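PDB 6XCQ: EreC from Klebsiella pneumoniae, which probably hydrolyses the macrolactone ester of erythromycin and related macrolides, an activity that confers resistance to these antibiotics. Local coordinates for residues A60-L65 against V299-L304; A69-E74 against P351-P356; D277-D282 against T322-G327. The protein carries 1 engineered substitution. All coordinates share one frame; numbering follows the deposited sequence. Where two conformers were deposited one is given.

Contact 1 (A60-L65 against V299-L304); sequences ARIVGL and VKIILL
Ile62 to Leu65 and Ile301 to Leu304 run side by side as parallel strands, their short axes 4.5 Å apart at the closest and turned 27° from each other. The ladder starts where Ile301 N donates to Arg61 O, one residue before strand 62-65, passes through Val63 N to Ile301 O and Leu303 N to Val63 O, and finishes with Leu65 N to Leu303 O. The Arg61 guanidinium reaches Val299 O side-on: NE at 2.9 Å and NH2 at 2.8 Å grip the one oxygen, which lies in the guanidinium plane. NE comes in almost along the carbonyl bond and NH2 on a lone pair. A bend in the arginine chain (chi3 54°) brings the group here, and NH2 also bonds the carbonyls of Val293 and Asn296, in the last turn of helix 279-295 and just beyond it, so the guanidinium joins the loops ahead of both strands to the C-terminal end of that helix. Lys300 NZ, bonded to His90 O, also gives to a water at 2.7 Å that donates in turn to Ala60 O. On one face of the sheet, CG2 of Ile62, anti to the backbone N, presses CD1 of Leu303 at 3.5 Å, a tight fit. On the other, Leu65 slants over Ile302, with Leu65 CD1 3.5 Å from Ile302 CG2. There too Leu65 CB lies alongside Leu304 CD2. Helix 279-295 packs on the Ile62 and Leu303 face through Val289 and Val293, whereas helix 73-90 lies on the Leu65 and Ile302 face through Leu82 and Leu86. That second helix belongs to a beta-alpha-beta crossover from strand 62-65 to strand 94-97, with strand 301-304 between them, and strand 338-345 flanks 62-65 on its far side.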
loop_
_atom_site.group_PDB
_atom_site.type_symbol
_atom_site.label_atom_id
_atom_site.label_comp_id
_atom_site.label_asym_id
_atom_site.label_seq_id
_atom_site.Cartn_x
_atom_site.Cartn_y
_atom_site.Cartn_z
ATOM N N ALA A 60 10.264 16.496 -4.739
ATOM C CA ALA A 60 9.723 15.156 -4.568
ATOM C C ALA A 60 8.796 14.807 -5.729
ATOM O O ALA A 60 7.997 15.632 -6.181
ATOM C CB ALA A 60 8.966 15.056 -3.238
ATOM N N ARG A 61 8.911 13.575 -6.223
ATOM C CA ARG A 61 7.912 13.013 -7.114
ATOM C C ARG A 61 7.133 11.860 -6.492
ATOM O O ARG A 61 6.099 11.465 -7.045
ATOM C CB ARG A 61 8.559 12.537 -8.423
ATOM C CG ARG A 61 9.165 13.652 -9.257
ATOM C CD ARG A 61 9.563 13.112 -10.616
ATOM N NE ARG A 61 8.428 12.463 -11.257
ATOM C CZ ARG A 61 8.516 11.639 -12.296
ATOM N NH1 ARG A 61 9.702 11.344 -12.818
ATOM N NH2 ARG A 61 7.419 11.088 -12.794
ATOM N N ILE A 62 7.595 11.318 -5.365
ATOM C CA ILE A 62 6.904 10.252 -4.639
ATOM C C ILE A 62 6.839 10.664 -3.174
ATOM O O ILE A 62 7.881 10.805 -2.531
ATOM C CB ILE A 62 7.630 8.904 -4.771
ATOM C CG1 ILE A 62 7.863 8.543 -6.244
ATOM C CG2 ILE A 62 6.843 7.801 -4.098
ATOM C CD1 ILE A 62 9.116 7.783 -6.462
ATOM N N VAL A 63 5.629 10.855 -2.647
ATOM C CA VAL A 63 5.439 11.168 -1.236
ATOM C C VAL A 63 4.515 10.116 -0.636
ATOM O O VAL A 63 3.381 9.934 -1.100
ATOM C CB VAL A 63 4.877 12.582 -1.015
ATOM C CG1 VAL A 63 4.561 12.787 0.473
ATOM C CG2 VAL A 63 5.890 13.632 -1.465
ATOM N N GLY A 64 4.996 9.423 0.394
ATOM C CA GLY A 64 4.175 8.451 1.090
ATOM C C GLY A 64 3.508 9.085 2.296
ATOM O O GLY A 64 4.160 9.774 3.084
ATOM N N LEU A 65 2.192 8.865 2.422
ATOM C CA LEU A 65 1.406 9.240 3.598
ATOM C C LEU A 65 1.062 7.951 4.337
ATOM O O LEU A 65 0.308 7.116 3.822
ATOM C CB LEU A 65 0.137 10.006 3.212
ATOM C CG LEU A 65 0.277 11.277 2.354
ATOM C CD1 LEU A 65 -1.098 11.799 1.967
ATOM C CD2 LEU A 65 1.049 12.364 3.092
ATOM N N VAL A 299 4.449 12.329 -13.723
ATOM C CA VAL A 299 3.657 11.837 -12.599
ATOM C C VAL A 299 4.272 12.302 -11.286
ATOM O O VAL A 299 5.497 12.291 -11.103
ATOM C CB VAL A 299 3.528 10.304 -12.631
ATOM C CG1 VAL A 299 3.021 9.805 -11.304
ATOM C CG2 VAL A 299 2.558 9.881 -13.701
ATOM N N LYS A 300 3.418 12.728 -10.363
ATOM C CA LYS A 300 3.814 12.958 -8.979
ATOM C C LYS A 300 2.805 12.210 -8.117
ATOM O O LYS A 300 1.627 12.576 -8.072
ATOM C CB LYS A 300 3.858 14.452 -8.665
ATOM C CG LYS A 300 4.913 15.196 -9.501
ATOM C CD LYS A 300 4.808 16.710 -9.344
ATOM C CE LYS A 300 5.165 17.135 -7.952
ATOM N NZ LYS A 300 5.367 18.604 -7.836
ATOM N N ILE A 301 3.245 11.136 -7.476
ATOM C CA ILE A 301 2.339 10.154 -6.897
ATOM C C ILE A 301 2.379 10.235 -5.369
ATOM O O ILE A 301 3.440 10.423 -4.763
ATOM C CB ILE A 301 2.668 8.730 -7.405
ATOM C CG1 ILE A 301 1.604 7.736 -6.916
ATOM C CG2 ILE A 301 4.081 8.315 -7.037
ATOM C CD1 ILE A 301 1.579 6.446 -7.714
ATOM N N ILE A 302 1.205 10.121 -4.757
ATOM C CA ILE A 302 1.045 10.036 -3.307
ATOM C C ILE A 302 0.806 8.568 -2.983
ATOM O O ILE A 302 -0.158 7.976 -3.483
ATOM C CB ILE A 302 -0.136 10.898 -2.830
ATOM C CG1 ILE A 302 -0.036 12.331 -3.370
ATOM C CG2 ILE A 302 -0.267 10.870 -1.315
ATOM C CD1 ILE A 302 -1.358 13.135 -3.158
ATOM N N LEU A 303 1.671 7.955 -2.173
ATOM C CA LEU A 303 1.527 6.534 -1.850
ATOM C C LEU A 303 0.815 6.403 -0.508
ATOM O O LEU A 303 1.291 6.938 0.496
ATOM C CB LEU A 303 2.882 5.826 -1.788
ATOM C CG LEU A 303 3.775 5.920 -3.022
ATOM C CD1 LEU A 303 5.069 5.111 -2.779
ATOM C CD2 LEU A 303 3.001 5.416 -4.238
ATOM N N LEU A 304 -0.311 5.690 -0.490
ATOM C CA LEU A 304 -1.085 5.477 0.737
ATOM C C LEU A 304 -0.770 4.062 1.201
ATOM O O LEU A 304 -1.362 3.085 0.733
ATOM C CB LEU A 304 -2.584 5.679 0.479
ATOM C CG LEU A 304 -3.072 7.047 -0.018
ATOM C CD1 LEU A 304 -4.617 7.121 0.003
ATOM C CD2 LEU A 304 -2.468 8.179 0.821
HETATM O O HOH W 1 6.967 18.265 -5.703
#

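Contact 2 (A69-E74 against P351-P356); sequences AHFVAE and PEMQFP
Pro351 fits against the turn made by Ala69 to Val72, and Met353 reaches past it to the two rings. The closest touch is Val72 CG2 to Pro351 CD at 3.6 Å, the valine side chain and the proline crossing at about a right angle. Pro351 CG also lies 3.7 Å from Phe71 O. Farther along the strand, Met353 meets both aromatic rings at their edges: its CG is 4.1 Å from Phe71 CE2, and its CE is 4.0 Å from His70 CD2. The bend at its last torsion (chi3 -77°) folds the methyl toward the imidazole. Phe71 sits in a left-handed backbone conformation, phi 72°, and His70 CB rests 3.4 Å above one face of its ring, toward the rim. A water joins the backbones, donating to His70 O at 2.8 Å and to Pro351 O at 2.7 Å.

Through these contacts the loop from strand 62-65 into helix 73-90, Val72 at its N-cap, rests on strand 349-354. Outward from there, His70 ND1 is hydrogen-bonded to Glu67 OE2, while the rings of His70 and His306 meet edge-to-face. Gln409 spans both segments, taking His70 N on OE1 and giving NE2 to Glu352 OE1, which also accepts Met353 N on its anti lone pair. Leu131 of helix 126-146 touches the side chains of both His70 and Phe71, and Val366 of the antiparallel partner strand 365-370 lies against Phe71 and Pro351. Across the interface no direct hydrogen bond forms: cohesion comes from carbon and sulfur packing, and the water lets two carbonyl oxygens, both acceptors, share one partner.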
loop_
_atom_site.group_PDB
_atom_site.type_symbol
_atom_site.label_atom_id
_atom_site.label_comp_id
_atom_site.label_asym_id
_atom_site.label_seq_id
_atom_site.Cartn_x
_atom_site.Cartn_y
_atom_site.Cartn_z
ATOM N N ALA A 69 -1.453 2.419 12.065
ATOM C CA ALA A 69 -2.281 1.231 12.183
ATOM C C ALA A 69 -3.354 1.307 11.119
ATOM O O ALA A 69 -3.822 2.396 10.778
ATOM C CB ALA A 69 -2.912 1.113 13.580
ATOM N N HIS A 70 -3.716 0.156 10.571
ATOM C CA HIS A 70 -4.799 0.138 9.605
ATOM C C HIS A 70 -6.124 0.423 10.308
ATOM O O HIS A 70 -6.259 0.244 11.526
ATOM C CB HIS A 70 -4.873 -1.222 8.899
ATOM C CG HIS A 70 -3.734 -1.495 7.957
ATOM N ND1 HIS A 70 -3.280 -0.569 7.043
ATOM C CD2 HIS A 70 -2.979 -2.605 7.773
ATOM C CE1 HIS A 70 -2.293 -1.094 6.337
ATOM N NE2 HIS A 70 -2.097 -2.332 6.755
ATOM N N PHE A 71 -7.102 0.894 9.524
ATOM C CA PHE A 71 -8.511 0.945 9.933
ATOM C C PHE A 71 -8.792 2.019 10.982
ATOM O O PHE A 71 -9.712 1.868 11.792
ATOM C CB PHE A 71 -8.990 -0.421 10.441
ATOM C CG PHE A 71 -8.608 -1.571 9.533
ATOM C CD1 PHE A 71 -9.003 -1.577 8.205
ATOM C CD2 PHE A 71 -7.847 -2.625 10.003
ATOM C CE1 PHE A 71 -8.662 -2.636 7.356
ATOM C CE2 PHE A 71 -7.490 -3.683 9.158
ATOM C CZ PHE A 71 -7.901 -3.681 7.835
ATOM N N VAL A 72 -8.051 3.123 10.952
ATOM C CA VAL A 72 -8.172 4.195 11.940
ATOM C C VAL A 72 -8.833 5.400 11.286
ATOM O O VAL A 72 -8.387 5.860 10.230
ATOM C CB VAL A 72 -6.799 4.579 12.518
ATOM C CG1 VAL A 72 -6.926 5.803 13.390
ATOM C CG2 VAL A 72 -6.175 3.415 13.288
ATOM N N ALA A 73 -9.887 5.926 11.926
ATOM C CA ALA A 73 -10.636 7.044 11.352
ATOM C C ALA A 73 -9.771 8.291 11.237
ATOM O O ALA A 73 -9.796 8.982 10.211
ATOM C CB ALA A 73 -11.872 7.343 12.206
ATOM N N GLU A 74 -9.012 8.611 12.297
ATOM C CA GLU A 74 -8.186 9.816 12.277
ATOM C C GLU A 74 -7.118 9.757 11.195
ATOM O O GLU A 74 -6.745 10.793 10.636
ATOM C CB GLU A 74 -7.520 10.031 13.643
ATOM C CG GLU A 74 -8.477 10.456 14.756
ATOM C CD GLU A 74 -9.147 9.279 15.439
ATOM O OE1 GLU A 74 -8.990 8.127 14.972
ATOM O OE2 GLU A 74 -9.832 9.500 16.456
ATOM N N PRO A 351 -6.987 0.053 16.846
ATOM C CA PRO A 351 -7.505 -1.163 16.210
ATOM C C PRO A 351 -6.350 -2.078 15.855
ATOM O O PRO A 351 -5.340 -1.646 15.295
ATOM C CB PRO A 351 -8.225 -0.647 14.954
ATOM C CG PRO A 351 -8.316 0.831 15.111
ATOM C CD PRO A 351 -7.202 1.244 16.004
ATOM N N GLU A 352 -6.492 -3.340 16.198
ATOM C CA GLU A 352 -5.472 -4.328 15.909
ATOM C C GLU A 352 -6.112 -5.474 15.142
ATOM O O GLU A 352 -7.318 -5.721 15.256
ATOM C CB GLU A 352 -4.818 -4.825 17.211
ATOM C CG GLU A 352 -3.721 -5.892 17.038
ATOM C CD GLU A 352 -2.540 -5.411 16.214
ATOM O OE1 GLU A 352 -2.684 -5.340 14.969
ATOM O OE2 GLU A 352 -1.470 -5.112 16.811
ATOM N N MET A 353 -5.307 -6.161 14.342
ATOM C CA MET A 353 -5.766 -7.359 13.664
ATOM C C MET A 353 -5.567 -8.566 14.569
ATOM O O MET A 353 -4.474 -8.784 15.098
ATOM C CB MET A 353 -5.030 -7.531 12.337
ATOM C CG MET A 353 -5.460 -6.475 11.318
ATOM S SD MET A 353 -4.440 -6.449 9.835
ATOM C CE MET A 353 -3.003 -5.606 10.480
ATOM N N GLN A 354 -6.630 -9.331 14.765
ATOM C CA GLN A 354 -6.595 -10.512 15.614
ATOM C C GLN A 354 -6.543 -11.759 14.738
ATOM O O GLN A 354 -7.497 -12.047 14.007
ATOM C CB GLN A 354 -7.808 -10.539 16.538
ATOM C CG GLN A 354 -7.777 -11.708 17.503
ATOM C CD GLN A 354 -8.966 -11.715 18.421
ATOM O OE1 GLN A 354 -8.828 -11.514 19.624
ATOM N NE2 GLN A 354 -10.154 -11.930 17.855
ATOM N N PHE A 355 -5.436 -12.498 14.813
ATOM C CA PHE A 355 -5.241 -13.716 14.030
ATOM C C PHE A 355 -4.761 -14.815 14.972
ATOM O O PHE A 355 -3.826 -14.589 15.761
ATOM C CB PHE A 355 -4.227 -13.504 12.886
ATOM C CG PHE A 355 -3.793 -14.782 12.206
ATOM C CD1 PHE A 355 -4.548 -15.330 11.176
ATOM C CD2 PHE A 355 -2.628 -15.435 12.591
ATOM C CE1 PHE A 355 -4.157 -16.513 10.551
ATOM C CE2 PHE A 355 -2.229 -16.613 11.967
ATOM C CZ PHE A 355 -2.997 -17.150 10.943
ATOM N N PRO A 356 -5.351 -16.019 14.919
ATOM C CA PRO A 356 -6.418 -16.351 13.977
ATOM C C PRO A 356 -7.751 -15.858 14.486
ATOM O O PRO A 356 -7.844 -15.328 15.586
ATOM C CB PRO A 356 -6.380 -17.878 13.927
ATOM C CG PRO A 356 -5.869 -18.266 15.259
ATOM C CD PRO A 356 -4.877 -17.208 15.648
HETATM O O HOH W 2 -5.080 -2.026 12.601
#

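Contact 3 (D277-D282 against T322-G327); sequences DTSVRD and TAVPMG
Ser279 and Val324 bring their backbones within 5.0 Å (CA to CA), and one turn of helix later Asp282 and Met326 come to 4.6 Å, so the first turn of helix 279-295 lies along the link between strand 320-323 and helix 326-330. Each approach carries a bond from a backbone N-H to a side-chain oxygen. Val324 N points almost straight at Ser279 OG, 2.9 Å away with 170° at the hydrogen. The hydroxyl is turned to meet it by standing anti to the serine's carbonyl carbon (chi1 -41°), and in turn donates a hydrogen bond to Gly276 O. Beside it, a water donates to both Ser279 O and Val324 O, bridging two carbonyls that could not bond each other. Ala323 CB sits 3.2 Å from Thr278 OG1. The region joins a small two-stranded hairpin, 315-317 with 320-323, to the helix that leads into strand 301-304 of the central mixed sheet. At the start of helix 326-330, Pro325 holds the N-cap position, and Asp282 OD2 takes the N-H of Met326 at 2.8 Å on its anti lone pair. OD2 also accepts from ND2 of Asn309, probably the engineered residue, so this bond need not reflect the natural protein. Asp282 OD1 lies 3.6 Å from Arg281 NH1, well out of the guanidinium plane, a pairing of charges alone; Arg281 NH2 makes salt bridges to Glu98 and Asp156.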
loop_
_atom_site.group_PDB
_atom_site.type_symbol
_atom_site.label_atom_id
_atom_site.label_comp_id
_atom_site.label_asym_id
_atom_site.label_seq_id
_atom_site.Cartn_x
_atom_site.Cartn_y
_atom_site.Cartn_z
ATOM N N ASP A 277 12.347 -12.868 4.459
ATOM C CA ASP A 277 11.494 -13.280 3.345
ATOM C C ASP A 277 10.328 -12.321 3.128
ATOM O O ASP A 277 9.885 -12.138 1.987
ATOM C CB ASP A 277 10.978 -14.706 3.552
ATOM C CG ASP A 277 11.808 -15.752 2.796
ATOM O OD1 ASP A 277 12.813 -15.386 2.131
ATOM O OD2 ASP A 277 11.443 -16.948 2.858
ATOM N N THR A 278 9.844 -11.659 4.187
ATOM C CA THR A 278 8.720 -10.742 4.001
ATOM C C THR A 278 9.102 -9.456 3.262
ATOM O O THR A 278 8.238 -8.591 3.086
ATOM C CB THR A 278 8.068 -10.403 5.345
ATOM O OG1 THR A 278 9.015 -9.732 6.183
ATOM C CG2 THR A 278 7.590 -11.676 6.047
ATOM N N SER A 279 10.345 -9.306 2.799
ATOM C CA SER A 279 10.692 -8.190 1.924
ATOM C C SER A 279 10.180 -8.366 0.495
ATOM O O SER A 279 10.214 -7.407 -0.283
ATOM C CB SER A 279 12.214 -8.008 1.861
ATOM O OG SER A 279 12.813 -8.164 3.133
ATOM N N VAL A 280 9.706 -9.556 0.128
ATOM C CA VAL A 280 9.481 -9.841 -1.289
ATOM C C VAL A 280 8.296 -9.042 -1.819
ATOM O O VAL A 280 8.378 -8.412 -2.879
ATOM C CB VAL A 280 9.302 -11.353 -1.509
ATOM C CG1 VAL A 280 8.645 -11.616 -2.844
ATOM C CG2 VAL A 280 10.658 -12.053 -1.444
ATOM N N ARG A 281 7.173 -9.051 -1.098
ATOM C CA ARG A 281 6.040 -8.234 -1.529
ATOM C C ARG A 281 6.398 -6.749 -1.577
ATOM O O ARG A 281 6.031 -6.051 -2.530
ATOM C CB ARG A 281 4.837 -8.454 -0.614
ATOM C CG ARG A 281 3.669 -7.550 -0.971
ATOM C CD ARG A 281 2.517 -7.646 -0.003
ATOM N NE ARG A 281 1.796 -6.374 0.061
ATOM C CZ ARG A 281 1.896 -5.490 1.052
ATOM N NH1 ARG A 281 2.678 -5.735 2.104
ATOM N NH2 ARG A 281 1.191 -4.365 0.997
ATOM N N ASP A 282 7.104 -6.235 -0.561
ATOM C CA ASP A 282 7.437 -4.806 -0.593
ATOM C C ASP A 282 8.382 -4.459 -1.736
ATOM O O ASP A 282 8.374 -3.321 -2.218
ATOM C CB ASP A 282 8.080 -4.321 0.704
ATOM C CG ASP A 282 7.054 -3.920 1.761
ATOM O OD1 ASP A 282 6.122 -4.706 2.022
ATOM O OD2 ASP A 282 7.147 -2.779 2.259
ATOM N N THR A 322 13.743 -8.902 10.577
ATOM C CA THR A 322 14.213 -7.791 9.769
ATOM C C THR A 322 13.650 -7.977 8.375
ATOM O O THR A 322 13.830 -9.042 7.775
ATOM C CB THR A 322 15.752 -7.726 9.725
ATOM O OG1 THR A 322 16.277 -7.451 11.028
ATOM C CG2 THR A 322 16.228 -6.645 8.759
ATOM N N ALA A 323 12.928 -6.984 7.868
ATOM C CA ALA A 323 12.537 -6.967 6.463
ATOM C C ALA A 323 12.915 -5.624 5.861
ATOM O O ALA A 323 13.016 -4.602 6.554
ATOM C CB ALA A 323 11.048 -7.221 6.257
ATOM N N VAL A 324 13.166 -5.652 4.562
ATOM C CA VAL A 324 13.460 -4.447 3.799
ATOM C C VAL A 324 12.125 -3.885 3.316
ATOM O O VAL A 324 11.392 -4.597 2.617
ATOM C CB VAL A 324 14.389 -4.763 2.625
ATOM C CG1 VAL A 324 14.585 -3.534 1.759
ATOM C CG2 VAL A 324 15.718 -5.288 3.139
ATOM N N PRO A 325 11.752 -2.671 3.700
ATOM C CA PRO A 325 10.466 -2.118 3.263
ATOM C C PRO A 325 10.561 -1.520 1.873
ATOM O O PRO A 325 11.641 -1.201 1.379
ATOM C CB PRO A 325 10.181 -1.017 4.291
ATOM C CG PRO A 325 11.557 -0.577 4.705
ATOM C CD PRO A 325 12.463 -1.766 4.619
ATOM N N MET A 326 9.385 -1.340 1.263
ATOM C CA MET A 326 9.297 -0.648 -0.021
ATOM C C MET A 326 10.059 0.679 0.001
ATOM O O MET A 326 10.815 0.992 -0.924
ATOM C CB MET A 326 7.828 -0.417 -0.380
ATOM C CG MET A 326 7.627 0.484 -1.597
ATOM S SD MET A 326 5.917 1.043 -1.798
ATOM C CE MET A 326 5.717 2.111 -0.373
ATOM N N GLY A 327 9.889 1.469 1.065
ATOM C CA GLY A 327 10.537 2.774 1.109
ATOM C C GLY A 327 12.056 2.720 1.035
ATOM O O GLY A 327 12.686 3.648 0.520
HETATM O O HOH W 3 11.724 -5.014 -0.054
#

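From the N terminus, the chain lays down strand 62-65, then turns through 69-74 into helix 73-90, so contacts 1 and 2 begin almost next to each other. Contact 1 closes first, when 299-304 returns after a long, mainly helical excursion to pair in the central sheet. Contact 3 opens late in that excursion, at 277-282, and closes at 322-327, so it crosses contact 1; the two touch where Leu303 CD1 meets Met326 CE at 3.9 Å. Contact 2 closes last at 351-356, crossing contact 1 and enclosing contact 3. Together they tie the central sheet to a small hairpin and to the two-stranded sheet of 349-354 and 365-370.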